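Local coordinates for protein listeriolysin O (Listeria monocytogenes, PDB 4CDB) that causes cytolysis by binding cholesterol-containing host membranes, changing shape, inserting and assembling into an oligomeric pore, at residues P14-H19 against F232-T237; N223-P228 against K355-A360; I383-S386 against V390-F393; K444-T447 against E452-R455. All coordinates share one frame; numbering follows the deposited sequence.

Overall arrangement
The contacts lie toward two ends of an elongated molecule, contacts 1 and 4 some 110 Å apart between centres. Contacts 1 and 2 each draw one segment from the loop between strand 207-222 and helix 238-243, their centres about 19 Å apart; contacts 3 and 4 share the far beta-sandwich, about 12 Å apart between centres, on neighbouring strands 391-402 and 436-449. Contact 3, buried, brings apolar groups and a histidine together between two sheets without a hydrogen bond. Surface contact 1 has aliphatic packing, a CH-pi contact and a weak water bridge; partly buried contact 2 rests on one hydrogen bond from an asparagine amide. Contact 4, at the surface, combines backbone bonding with tryptophan faces in the conserved undecapeptide.

Contact 1: residues P14-H19 against F232-T237; sequences PIEKKH and FGKAVT
E16 and H19, one turn apart on the first part of helix 14-28, face a loop that folds into a type I beta turn from G233 to V236; CA atoms come to 5.9 Å between E16 and K234 and 5.6 Å between H19 and T237. No direct hydrogen bond joins the segments. E16 lays its carboxylate against the methylenes of K234, with OE2 3.6 Å from CD, while the lysine NZ stays 4.6 Å from OE2, too far for a salt bridge. A water helps bridge the gap, donating to E16 OE1 at 2.6 Å and accepting a weak bond from K234 NZ; OE1 also takes a hydrogen bond from T13 N. Long, flexible chains suit this solvent-facing place. The methyl CG2 of T237 sits over the centre of the H19 imidazole, 3.8 Å from the centroid, a CH-pi contact. H19 CG is anti to its carbonyl carbon (chi1 -69°), which lays one ring face against that methyl and the other near I15 O. T237 suits both tasks, its OG1 capping helix 238-243 by a weak bond to Q240 N. Behind the turn, V236 packs on L241 of that helix, and F232 on I23 and I27 of helix 14-28.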
loop_
_atom_site.group_PDB
_atom_site.type_symbol
_atom_site.label_atom_id
_atom_site.label_comp_id
_atom_site.label_asym_id
_atom_site.label_seq_id
_atom_site.Cartn_x
_atom_site.Cartn_y
_atom_site.Cartn_z
ATOM N N PRO A 14 -51.303 -16.816 14.814
ATOM C CA PRO A 14 -51.871 -15.806 13.913
ATOM C C PRO A 14 -51.280 -14.401 14.075
ATOM O O PRO A 14 -51.008 -13.749 13.068
ATOM C CB PRO A 14 -53.353 -15.811 14.291
ATOM C CG PRO A 14 -53.611 -17.235 14.673
ATOM C CD PRO A 14 -52.347 -17.712 15.351
ATOM N N ILE A 15 -51.073 -13.943 15.306
ATOM C CA ILE A 15 -50.537 -12.599 15.519
ATOM C C ILE A 15 -49.038 -12.526 15.218
ATOM O O ILE A 15 -48.522 -11.474 14.835
ATOM C CB ILE A 15 -50.837 -12.059 16.943
ATOM C CG1 ILE A 15 -50.624 -10.543 16.996
ATOM C CG2 ILE A 15 -49.984 -12.766 17.989
ATOM C CD1 ILE A 15 -50.955 -9.917 18.337
ATOM N N GLU A 16 -48.345 -13.648 15.382
ATOM C CA GLU A 16 -46.926 -13.714 15.058
ATOM C C GLU A 16 -46.723 -13.617 13.550
ATOM O O GLU A 16 -45.753 -13.024 13.079
ATOM C CB GLU A 16 -46.294 -14.990 15.626
ATOM C CG GLU A 16 -46.060 -14.937 17.132
ATOM C CD GLU A 16 -45.705 -16.286 17.735
ATOM O OE1 GLU A 16 -45.733 -17.299 17.006
ATOM O OE2 GLU A 16 -45.399 -16.327 18.945
ATOM N N LYS A 17 -47.653 -14.195 12.796
ATOM C CA LYS A 17 -47.622 -14.106 11.343
ATOM C C LYS A 17 -47.922 -12.686 10.897
ATOM O O LYS A 17 -47.323 -12.181 9.948
ATOM C CB LYS A 17 -48.629 -15.076 10.722
ATOM C CG LYS A 17 -48.308 -16.536 10.967
ATOM C CD LYS A 17 -49.298 -17.429 10.241
ATOM C CE LYS A 17 -48.969 -18.897 10.444
ATOM N NZ LYS A 17 -49.954 -19.768 9.746
ATOM N N LYS A 18 -48.860 -12.047 11.589
ATOM C CA LYS A 18 -49.190 -10.653 11.325
ATOM C C LYS A 18 -47.989 -9.740 11.589
ATOM O O LYS A 18 -47.708 -8.837 10.805
ATOM C CB LYS A 18 -50.392 -10.217 12.169
ATOM C CG LYS A 18 -50.864 -8.794 11.891
ATOM C CD LYS A 18 -51.943 -8.355 12.872
ATOM C CE LYS A 18 -52.343 -6.904 12.637
ATOM N NZ LYS A 18 -53.269 -6.403 13.691
ATOM N N HIS A 19 -47.274 -9.986 12.684
ATOM C CA HIS A 19 -46.098 -9.183 13.013
ATOM C C HIS A 19 -44.984 -9.376 11.986
ATOM O O HIS A 19 -44.292 -8.423 11.624
ATOM C CB HIS A 19 -45.584 -9.509 14.420
ATOM C CG HIS A 19 -46.494 -9.063 15.521
ATOM N ND1 HIS A 19 -47.342 -7.982 15.399
ATOM C CD2 HIS A 19 -46.690 -9.552 16.769
ATOM C CE1 HIS A 19 -48.020 -7.826 16.520
ATOM N NE2 HIS A 19 -47.642 -8.767 17.369
ATOM N N PHE A 232 -35.611 -12.551 12.007
ATOM C CA PHE A 232 -36.041 -12.098 13.325
ATOM C C PHE A 232 -36.821 -13.163 14.080
ATOM O O PHE A 232 -37.532 -13.970 13.478
ATOM C CB PHE A 232 -36.877 -10.827 13.200
ATOM C CG PHE A 232 -36.135 -9.683 12.580
ATOM C CD1 PHE A 232 -35.233 -8.943 13.326
ATOM C CD2 PHE A 232 -36.333 -9.350 11.249
ATOM C CE1 PHE A 232 -34.542 -7.887 12.754
ATOM C CE2 PHE A 232 -35.648 -8.298 10.675
ATOM C CZ PHE A 232 -34.752 -7.566 11.427
ATOM N N GLY A 233 -36.682 -13.159 15.404
ATOM C CA GLY A 233 -37.458 -14.042 16.256
ATOM C C GLY A 233 -38.938 -13.724 16.160
ATOM O O GLY A 233 -39.315 -12.611 15.784
ATOM N N LYS A 234 -39.776 -14.695 16.509
ATOM C CA LYS A 234 -41.219 -14.557 16.348
ATOM C C LYS A 234 -41.834 -13.506 17.269
ATOM O O LYS A 234 -42.987 -13.116 17.084
ATOM C CB LYS A 234 -41.908 -15.903 16.568
ATOM C CG LYS A 234 -41.723 -16.474 17.963
ATOM C CD LYS A 234 -42.280 -17.886 18.044
ATOM C CE LYS A 234 -42.105 -18.475 19.436
ATOM N NZ LYS A 234 -42.578 -19.887 19.519
ATOM N N ALA A 235 -41.071 -13.052 18.258
ATOM C CA ALA A 235 -41.568 -12.055 19.201
ATOM C C ALA A 235 -41.202 -10.630 18.789
ATOM O O ALA A 235 -41.640 -9.666 19.417
ATOM C CB ALA A 235 -41.058 -12.346 20.603
ATOM N N VAL A 236 -40.395 -10.498 17.740
ATOM C CA VAL A 236 -39.968 -9.180 17.280
ATOM C C VAL A 236 -41.083 -8.501 16.488
ATOM O O VAL A 236 -41.777 -9.145 15.697
ATOM C CB VAL A 236 -38.689 -9.264 16.419
ATOM C CG1 VAL A 236 -38.211 -7.869 16.027
ATOM C CG2 VAL A 236 -37.593 -10.010 17.169
ATOM N N THR A 237 -41.258 -7.201 16.716
ATOM C CA THR A 237 -42.266 -6.422 16.007
ATOM C C THR A 237 -41.637 -5.242 15.271
ATOM O O THR A 237 -40.474 -4.904 15.499
ATOM C CB THR A 237 -43.360 -5.899 16.965
ATOM O OG1 THR A 237 -42.775 -5.022 17.935
ATOM C CG2 THR A 237 -44.036 -7.055 17.679
HETATM O O HOH W 1 -43.327 -13.444 13.837
HETATM O O HOH W 2 -45.386 -19.765 17.658
#

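Contact 2: residues N223-P228 against K355-A360; sequences NEPTRP and KDNELA. With NA (sodium ion), chain P; ACT (acetate ion), chain D.
N357 and E224 bring two irregular loops together, their CA atoms 6.6 Å apart, with P228 and K355 a second near approach at 6.1 Å. These loops belong to the membrane-distal part of the cholesterol-dependent cytolysin fold: segment 223-228 follows strand 207-222, while the loop holding residues 355-360 links strand 345-353 to strand 362-385. The decisive side chain is N357. Its backbone takes the left-handed helical conformation (phi 56°, psi 25°), which asparagine tolerates better than most residues, and its amide reaches across to P225. There ND2 donates to P225 O at 2.9 Å with a nearly straight N-H...O angle of 163°; the oxygen lies close to the amide plane, though the donor is tilted from the carbonyl plane. P225 accepts through its carbonyl, and its ring lays CD and CG beside N357 OD1, which bonds in turn to Y254 OH of strand 252-260. Thus both ends of the amide are gripped and its rotation is fixed. E224 runs past N357 in the opposite direction, with OE1 3.8 Å from the asparagine CB. P228 packs its CG loosely near K355 O and meets I27 and Q28 of helix 14-28. The K355 CB bond turns away from 223-228, and the extended chain beyond it bonds through NZ to L30 O and to an acetate, probably from the crystallisation liquor. That acetate shares a sodium ion with Y32 and D356, whose OD1 lies 2.7 Å from the metal.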
loop_
_atom_site.group_PDB
_atom_site.type_symbol
_atom_site.label_atom_id
_atom_site.label_comp_id
_atom_site.label_asym_id
_atom_site.label_seq_id
_atom_site.Cartn_x
_atom_site.Cartn_y
_atom_site.Cartn_z
ATOM N N ASN A 223 -27.597 -18.467 4.223
ATOM C CA ASN A 223 -28.713 -18.474 3.281
ATOM C C ASN A 223 -29.295 -17.074 3.103
ATOM O O ASN A 223 -29.272 -16.267 4.030
ATOM C CB ASN A 223 -29.812 -19.420 3.768
ATOM C CG ASN A 223 -30.494 -18.919 5.029
ATOM O OD1 ASN A 223 -29.937 -18.998 6.123
ATOM N ND2 ASN A 223 -31.711 -18.404 4.879
ATOM N N GLU A 224 -29.804 -16.786 1.909
ATOM C CA GLU A 224 -30.474 -15.514 1.662
ATOM C C GLU A 224 -31.984 -15.685 1.790
ATOM O O GLU A 224 -32.617 -16.297 0.932
ATOM C CB GLU A 224 -30.107 -14.958 0.282
ATOM C CG GLU A 224 -28.635 -14.606 0.118
ATOM C CD GLU A 224 -28.328 -13.949 -1.217
ATOM O OE1 GLU A 224 -29.254 -13.812 -2.044
ATOM O OE2 GLU A 224 -27.158 -13.568 -1.439
ATOM N N PRO A 225 -32.565 -15.135 2.867
ATOM C CA PRO A 225 -33.995 -15.294 3.152
ATOM C C PRO A 225 -34.876 -14.624 2.102
ATOM O O PRO A 225 -34.550 -13.537 1.620
ATOM C CB PRO A 225 -34.159 -14.594 4.505
ATOM C CG PRO A 225 -33.051 -13.597 4.546
ATOM C CD PRO A 225 -31.899 -14.262 3.850
ATOM N N THR A 226 -35.981 -15.275 1.753
ATOM C CA THR A 226 -36.918 -14.724 0.780
ATOM C C THR A 226 -37.773 -13.620 1.396
ATOM O O THR A 226 -38.387 -12.829 0.681
ATOM C CB THR A 226 -37.845 -15.812 0.209
ATOM O OG1 THR A 226 -38.503 -16.494 1.284
ATOM C CG2 THR A 226 -37.053 -16.817 -0.616
ATOM N N ARG A 227 -37.816 -13.584 2.724
ATOM C CA ARG A 227 -38.541 -12.548 3.449
ATOM C C ARG A 227 -37.612 -11.884 4.452
ATOM O O ARG A 227 -36.840 -12.565 5.129
ATOM C CB ARG A 227 -39.748 -13.135 4.181
ATOM C CG ARG A 227 -40.757 -13.820 3.277
ATOM C CD ARG A 227 -41.850 -14.497 4.092
ATOM N NE ARG A 227 -42.556 -13.546 4.947
ATOM C CZ ARG A 227 -43.441 -13.886 5.879
ATOM N NH1 ARG A 227 -43.736 -15.162 6.088
ATOM N NH2 ARG A 227 -44.030 -12.947 6.606
ATOM N N PRO A 228 -37.677 -10.547 4.541
ATOM C CA PRO A 228 -36.863 -9.787 5.495
ATOM C C PRO A 228 -37.106 -10.214 6.939
ATOM O O PRO A 228 -36.193 -10.157 7.760
ATOM C CB PRO A 228 -37.337 -8.347 5.282
ATOM C CG PRO A 228 -37.804 -8.315 3.862
ATOM C CD PRO A 228 -38.420 -9.667 3.621
ATOM N N LYS A 355 -33.346 -5.752 2.832
ATOM C CA LYS A 355 -34.491 -5.421 1.991
ATOM C C LYS A 355 -34.580 -6.269 0.723
ATOM O O LYS A 355 -35.632 -6.828 0.419
ATOM C CB LYS A 355 -34.477 -3.935 1.629
ATOM C CG LYS A 355 -35.651 -3.492 0.774
ATOM C CD LYS A 355 -35.603 -1.992 0.524
ATOM C CE LYS A 355 -36.764 -1.535 -0.342
ATOM N NZ LYS A 355 -36.743 -0.064 -0.576
ATOM N N ASP A 356 -33.480 -6.363 -0.013
ATOM C CA ASP A 356 -33.490 -7.072 -1.286
ATOM C C ASP A 356 -32.319 -8.039 -1.415
ATOM O O ASP A 356 -32.004 -8.489 -2.516
ATOM C CB ASP A 356 -33.474 -6.071 -2.446
ATOM C CG ASP A 356 -32.295 -5.113 -2.372
ATOM O OD1 ASP A 356 -31.676 -5.012 -1.292
ATOM O OD2 ASP A 356 -31.989 -4.456 -3.390
ATOM N N ASN A 357 -31.677 -8.347 -0.291
ATOM C CA ASN A 357 -30.504 -9.223 -0.273
ATOM C C ASN A 357 -29.379 -8.735 -1.189
ATOM O O ASN A 357 -28.550 -9.522 -1.649
ATOM C CB ASN A 357 -30.893 -10.664 -0.623
ATOM C CG ASN A 357 -31.819 -11.286 0.409
ATOM O OD1 ASN A 357 -31.543 -11.256 1.608
ATOM N ND2 ASN A 357 -32.927 -11.853 -0.055
ATOM N N GLU A 358 -29.352 -7.431 -1.444
ATOM C CA GLU A 358 -28.357 -6.851 -2.337
ATOM C C GLU A 358 -27.049 -6.569 -1.603
ATOM O O GLU A 358 -27.046 -6.251 -0.413
ATOM C CB GLU A 358 -28.895 -5.569 -2.973
ATOM C CG GLU A 358 -28.388 -5.323 -4.379
ATOM C CD GLU A 358 -29.054 -6.213 -5.410
ATOM O OE1 GLU A 358 -30.106 -6.809 -5.097
ATOM O OE2 GLU A 358 -28.526 -6.311 -6.536
ATOM N N LEU A 359 -25.939 -6.689 -2.325
ATOM C CA LEU A 359 -24.615 -6.536 -1.737
ATOM C C LEU A 359 -24.332 -5.085 -1.349
ATOM O O LEU A 359 -24.481 -4.173 -2.163
ATOM C CB LEU A 359 -23.550 -7.049 -2.709
ATOM C CG LEU A 359 -22.144 -7.309 -2.168
ATOM C CD1 LEU A 359 -22.190 -8.265 -0.989
ATOM C CD2 LEU A 359 -21.249 -7.863 -3.265
ATOM N N ALA A 360 -23.938 -4.879 -0.096
ATOM C CA ALA A 360 -23.590 -3.550 0.398
ATOM C C ALA A 360 -22.144 -3.222 0.055
ATOM O O ALA A 360 -21.233 -3.964 0.420
ATOM C CB ALA A 360 -23.804 -3.472 1.899
HETATM NA NA NA P . -31.360 -2.530 -0.369
HETATM C C ACT D . -33.353 -0.288 -1.944
HETATM O O ACT D . -34.128 0.468 -1.318
HETATM O OXT ACT D . -33.255 -1.505 -1.675
HETATM C CH3 ACT D . -32.538 0.273 -3.071
#

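Contact 3: residues I383-S386 against V390-F393; sequences IDHS and VAQF
I383 and F393 pass one another head to tail, the methyl I383 CG2 making a CH-pi contact over the phenylalanine face, 4.0 Å from the ring centroid. Two torsions set this up: I383 chi1 turns CG2 away from the backbone N, toward the ring, and F393 swings its ring inward with CG opposite its carbonyl carbon (chi1 -59°). F393 CZ makes the closest touch, 3.6 Å from I383 CG2. The edge of the same ring, near its plane, meets H385 CB, so a single phenyl group touches two consecutive inward residues of the opposing strand. A branched aliphatic chain and a flat aromatic fill such an interior without polar demands. Next to them H385 and A391 form the second pairing. The small methyl A391 CB leaves room for the imidazole and makes a CH-pi contact over one face, offset toward the rim, 3.6 Å from H385 NE2. The ring also meets Y389 at a shallow angle of about 15°; a histidine thus serves an apolar site while NE2 still finds a weak polar partner in K422 O. Strands 383-385 and 391-393 run antiparallel, their axes 9.9 Å apart, with no backbone bonding between them, as in facing sheets of a beta-sandwich. I383 hydrogen-bonds along its own sheet to S428 of strand 426-432, whereas F393 also reaches I473 of strand 468-475 and A443 of strand 436-449.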
loop_
_atom_site.group_PDB
_atom_site.type_symbol
_atom_site.label_atom_id
_atom_site.label_comp_id
_atom_site.label_asym_id
_atom_site.label_seq_id
_atom_site.Cartn_x
_atom_site.Cartn_y
_atom_site.Cartn_z
ATOM N N ILE A 383 41.781 18.612 -12.790
ATOM C CA ILE A 383 42.623 19.070 -13.889
ATOM C C ILE A 383 44.086 18.726 -13.647
ATOM O O ILE A 383 44.625 18.994 -12.572
ATOM C CB ILE A 383 42.522 20.597 -14.084
ATOM C CG1 ILE A 383 41.066 21.018 -14.264
ATOM C CG2 ILE A 383 43.365 21.043 -15.274
ATOM C CD1 ILE A 383 40.402 20.399 -15.465
ATOM N N ASP A 384 44.728 18.136 -14.651
ATOM C CA ASP A 384 46.154 17.848 -14.575
ATOM C C ASP A 384 46.863 18.297 -15.848
ATOM O O ASP A 384 46.621 17.762 -16.929
ATOM C CB ASP A 384 46.394 16.356 -14.334
ATOM C CG ASP A 384 47.835 16.049 -13.975
ATOM O OD1 ASP A 384 48.694 16.062 -14.882
ATOM O OD2 ASP A 384 48.109 15.794 -12.784
ATOM N N HIS A 385 47.738 19.286 -15.708
ATOM C CA HIS A 385 48.510 19.805 -16.831
ATOM C C HIS A 385 49.985 19.468 -16.639
ATOM O O HIS A 385 50.619 19.942 -15.696
ATOM C CB HIS A 385 48.310 21.320 -16.949
ATOM C CG HIS A 385 49.239 21.992 -17.916
ATOM N ND1 HIS A 385 49.852 21.329 -18.956
ATOM C CD2 HIS A 385 49.650 23.280 -17.995
ATOM C CE1 HIS A 385 50.608 22.178 -19.632
ATOM N NE2 HIS A 385 50.502 23.366 -19.071
ATOM N N SER A 386 50.523 18.644 -17.533
ATOM C CA SER A 386 51.928 18.258 -17.474
ATOM C C SER A 386 52.590 18.359 -18.845
ATOM O O SER A 386 53.624 17.738 -19.092
ATOM C CB SER A 386 52.074 16.838 -16.921
ATOM O OG SER A 386 51.558 15.880 -17.829
ATOM N N VAL A 390 52.495 26.267 -22.657
ATOM C CA VAL A 390 51.586 27.123 -21.909
ATOM C C VAL A 390 50.157 26.730 -22.262
ATOM O O VAL A 390 49.817 26.614 -23.441
ATOM C CB VAL A 390 51.789 28.615 -22.248
ATOM C CG1 VAL A 390 50.810 29.467 -21.462
ATOM C CG2 VAL A 390 53.222 29.046 -21.963
ATOM N N ALA A 391 49.325 26.518 -21.248
ATOM C CA ALA A 391 47.944 26.108 -21.481
ATOM C C ALA A 391 46.940 27.089 -20.881
ATOM O O ALA A 391 47.222 27.743 -19.876
ATOM C CB ALA A 391 47.710 24.714 -20.924
ATOM N N GLN A 392 45.770 27.184 -21.507
ATOM C CA GLN A 392 44.661 27.952 -20.953
ATOM C C GLN A 392 43.389 27.120 -20.997
ATOM O O GLN A 392 43.074 26.511 -22.019
ATOM C CB GLN A 392 44.454 29.263 -21.718
ATOM C CG GLN A 392 45.484 30.339 -21.411
ATOM C CD GLN A 392 45.110 31.696 -21.988
ATOM O OE1 GLN A 392 43.972 31.915 -22.403
ATOM N NE2 GLN A 392 46.071 32.613 -22.015
ATOM N N PHE A 393 42.660 27.099 -19.887
ATOM C CA PHE A 393 41.428 26.328 -19.797
ATOM C C PHE A 393 40.205 27.229 -19.834
ATOM O O PHE A 393 40.259 28.392 -19.433
ATOM C CB PHE A 393 41.405 25.498 -18.511
ATOM C CG PHE A 393 42.548 24.538 -18.390
ATOM C CD1 PHE A 393 43.747 24.935 -17.815
ATOM C CD2 PHE A 393 42.429 23.237 -18.853
ATOM C CE1 PHE A 393 44.805 24.052 -17.706
ATOM C CE2 PHE A 393 43.485 22.350 -18.744
ATOM C CZ PHE A 393 44.673 22.760 -18.170
#

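Contact 4: residues K444-T447 against E452-R455; sequences KECT and EWWR. With ACT (acetate ion), chain B.
W454 has its indole between two side chains: C446 CB lies over one face and K444 over the opposite one, while E445 N sits at the ring edge in plane. K444 crosses that face with an extended chain. CE rests over the six-membered ring, and NZ, 4.1 Å from the centroid of the five-membered ring and almost on its normal, makes a cation-pi contact. NZ also donates to an acetate O, probably from the crystallisation liquor, at 2.6 Å. W453 offers one face to C446 SG, 3.8 Å from the centroid of its five-membered ring, and its edge meets W454 CD1. With SG anti to the backbone N (chi1 -176°), the cysteine serves both indoles: CB lies on W454, and SG meets W453 closely and W454 at a distance. E445 to T447 and E452 to R455 belong to the conserved undecapeptide, the end of the beta hairpin of strands 436-449 and 452-463. E445 and R455 form an antiparallel hydrogen-bonded pair, N to O at 2.9 Å both ways, and C446 and W454 a non-hydrogen-bonded pair; the chain turns a corner at W453 and W454, and T447 N donates to W453 O at 2.8 Å. On the face of E445 and R455, the guanidinium makes a salt bridge through NH2 to E452 OE1 at 3.1 Å, T447 CG2 packs 3.6 Å from R455 CB, and P480 touches both E445 and R455.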
loop_
_atom_site.group_PDB
_atom_site.type_symbol
_atom_site.label_atom_id
_atom_site.label_comp_id
_atom_site.label_asym_id
_atom_site.label_seq_id
_atom_site.Cartn_x
_atom_site.Cartn_y
_atom_site.Cartn_z
ATOM N N LYS A 444 43.303 24.849 -24.520
ATOM C CA LYS A 444 44.172 25.156 -25.650
ATOM C C LYS A 444 45.618 25.339 -25.197
ATOM O O LYS A 444 45.883 25.613 -24.024
ATOM C CB LYS A 444 43.691 26.407 -26.390
ATOM C CG LYS A 444 43.687 27.675 -25.546
ATOM C CD LYS A 444 43.165 28.866 -26.340
ATOM C CE LYS A 444 43.187 30.135 -25.499
ATOM N NZ LYS A 444 42.660 31.317 -26.238
ATOM N N GLU A 445 46.552 25.187 -26.129
ATOM C CA GLU A 445 47.966 25.318 -25.803
ATOM C C GLU A 445 48.683 26.231 -26.789
ATOM O O GLU A 445 48.391 26.218 -27.986
ATOM C CB GLU A 445 48.638 23.943 -25.752
ATOM C CG GLU A 445 48.511 23.124 -27.031
ATOM C CD GLU A 445 49.765 23.157 -27.889
ATOM O OE1 GLU A 445 50.704 23.917 -27.569
ATOM O OE2 GLU A 445 49.806 22.414 -28.890
ATOM N N CYS A 446 49.618 27.028 -26.280
ATOM C CA CYS A 446 50.375 27.951 -27.120
ATOM C C CYS A 446 51.492 27.241 -27.888
ATOM O O CYS A 446 52.455 26.757 -27.295
ATOM C CB CYS A 446 50.952 29.091 -26.276
ATOM S SG CYS A 446 51.819 30.358 -27.232
ATOM N N THR A 447 51.359 27.187 -29.211
ATOM C CA THR A 447 52.352 26.522 -30.052
ATOM C C THR A 447 53.510 27.449 -30.400
ATOM O O THR A 447 54.634 26.997 -30.611
ATOM C CB THR A 447 51.735 26.004 -31.363
ATOM O OG1 THR A 447 51.394 27.114 -32.205
ATOM C CG2 THR A 447 50.498 25.173 -31.083
ATOM N N GLU A 452 49.432 29.625 -36.373
ATOM C CA GLU A 452 48.615 28.892 -35.407
ATOM C C GLU A 452 49.168 29.091 -33.996
ATOM O O GLU A 452 49.821 28.203 -33.447
ATOM C CB GLU A 452 48.585 27.401 -35.752
ATOM C CG GLU A 452 47.574 26.594 -34.952
ATOM C CD GLU A 452 47.792 25.098 -35.078
ATOM O OE1 GLU A 452 48.872 24.690 -35.553
ATOM O OE2 GLU A 452 46.884 24.331 -34.696
ATOM N N TRP A 453 48.910 30.258 -33.416
ATOM C CA TRP A 453 49.467 30.598 -32.111
ATOM C C TRP A 453 48.894 29.714 -31.005
ATOM O O TRP A 453 49.635 29.145 -30.203
ATOM C CB TRP A 453 49.235 32.076 -31.790
ATOM C CG TRP A 453 50.106 32.575 -30.678
ATOM C CD1 TRP A 453 49.748 32.773 -29.376
ATOM C CD2 TRP A 453 51.492 32.927 -30.772
ATOM N NE1 TRP A 453 50.824 33.233 -28.655
ATOM C CE2 TRP A 453 51.908 33.336 -29.488
ATOM C CE3 TRP A 453 52.421 32.940 -31.817
ATOM C CZ2 TRP A 453 53.213 33.752 -29.223
ATOM C CZ3 TRP A 453 53.716 33.353 -31.553
ATOM C CH2 TRP A 453 54.100 33.753 -30.267
ATOM N N TRP A 454 47.571 29.608 -30.965
ATOM C CA TRP A 454 46.900 28.711 -30.031
ATOM C C TRP A 454 46.349 27.495 -30.763
ATOM O O TRP A 454 45.799 27.622 -31.857
ATOM C CB TRP A 454 45.754 29.429 -29.312
ATOM C CG TRP A 454 46.208 30.475 -28.349
ATOM C CD1 TRP A 454 46.208 31.826 -28.544
ATOM C CD2 TRP A 454 46.729 30.259 -27.033
ATOM N NE1 TRP A 454 46.698 32.464 -27.428
ATOM C CE2 TRP A 454 47.025 31.524 -26.486
ATOM C CE3 TRP A 454 46.975 29.118 -26.263
ATOM C CZ2 TRP A 454 47.556 31.677 -25.205
ATOM C CZ3 TRP A 454 47.500 29.272 -24.993
ATOM C CH2 TRP A 454 47.785 30.542 -24.476
ATOM N N ARG A 455 46.495 26.321 -30.156
ATOM C CA ARG A 455 45.917 25.102 -30.708
ATOM C C ARG A 455 44.962 24.465 -29.710
ATOM O O ARG A 455 45.323 24.238 -28.553
ATOM C CB ARG A 455 47.011 24.103 -31.089
ATOM C CG ARG A 455 46.473 22.779 -31.615
ATOM C CD ARG A 455 47.602 21.825 -31.961
ATOM N NE ARG A 455 48.566 22.436 -32.872
ATOM C CZ ARG A 455 49.639 21.816 -33.352
ATOM N NH1 ARG A 455 49.890 20.559 -33.013
ATOM N NH2 ARG A 455 50.461 22.454 -34.175
HETATM C C ACT B . 44.521 34.430 -26.130
HETATM O O ACT B . 43.838 33.565 -25.540
HETATM O OXT ACT B . 44.481 34.571 -27.371
HETATM C CH3 ACT B . 45.450 35.291 -25.327
#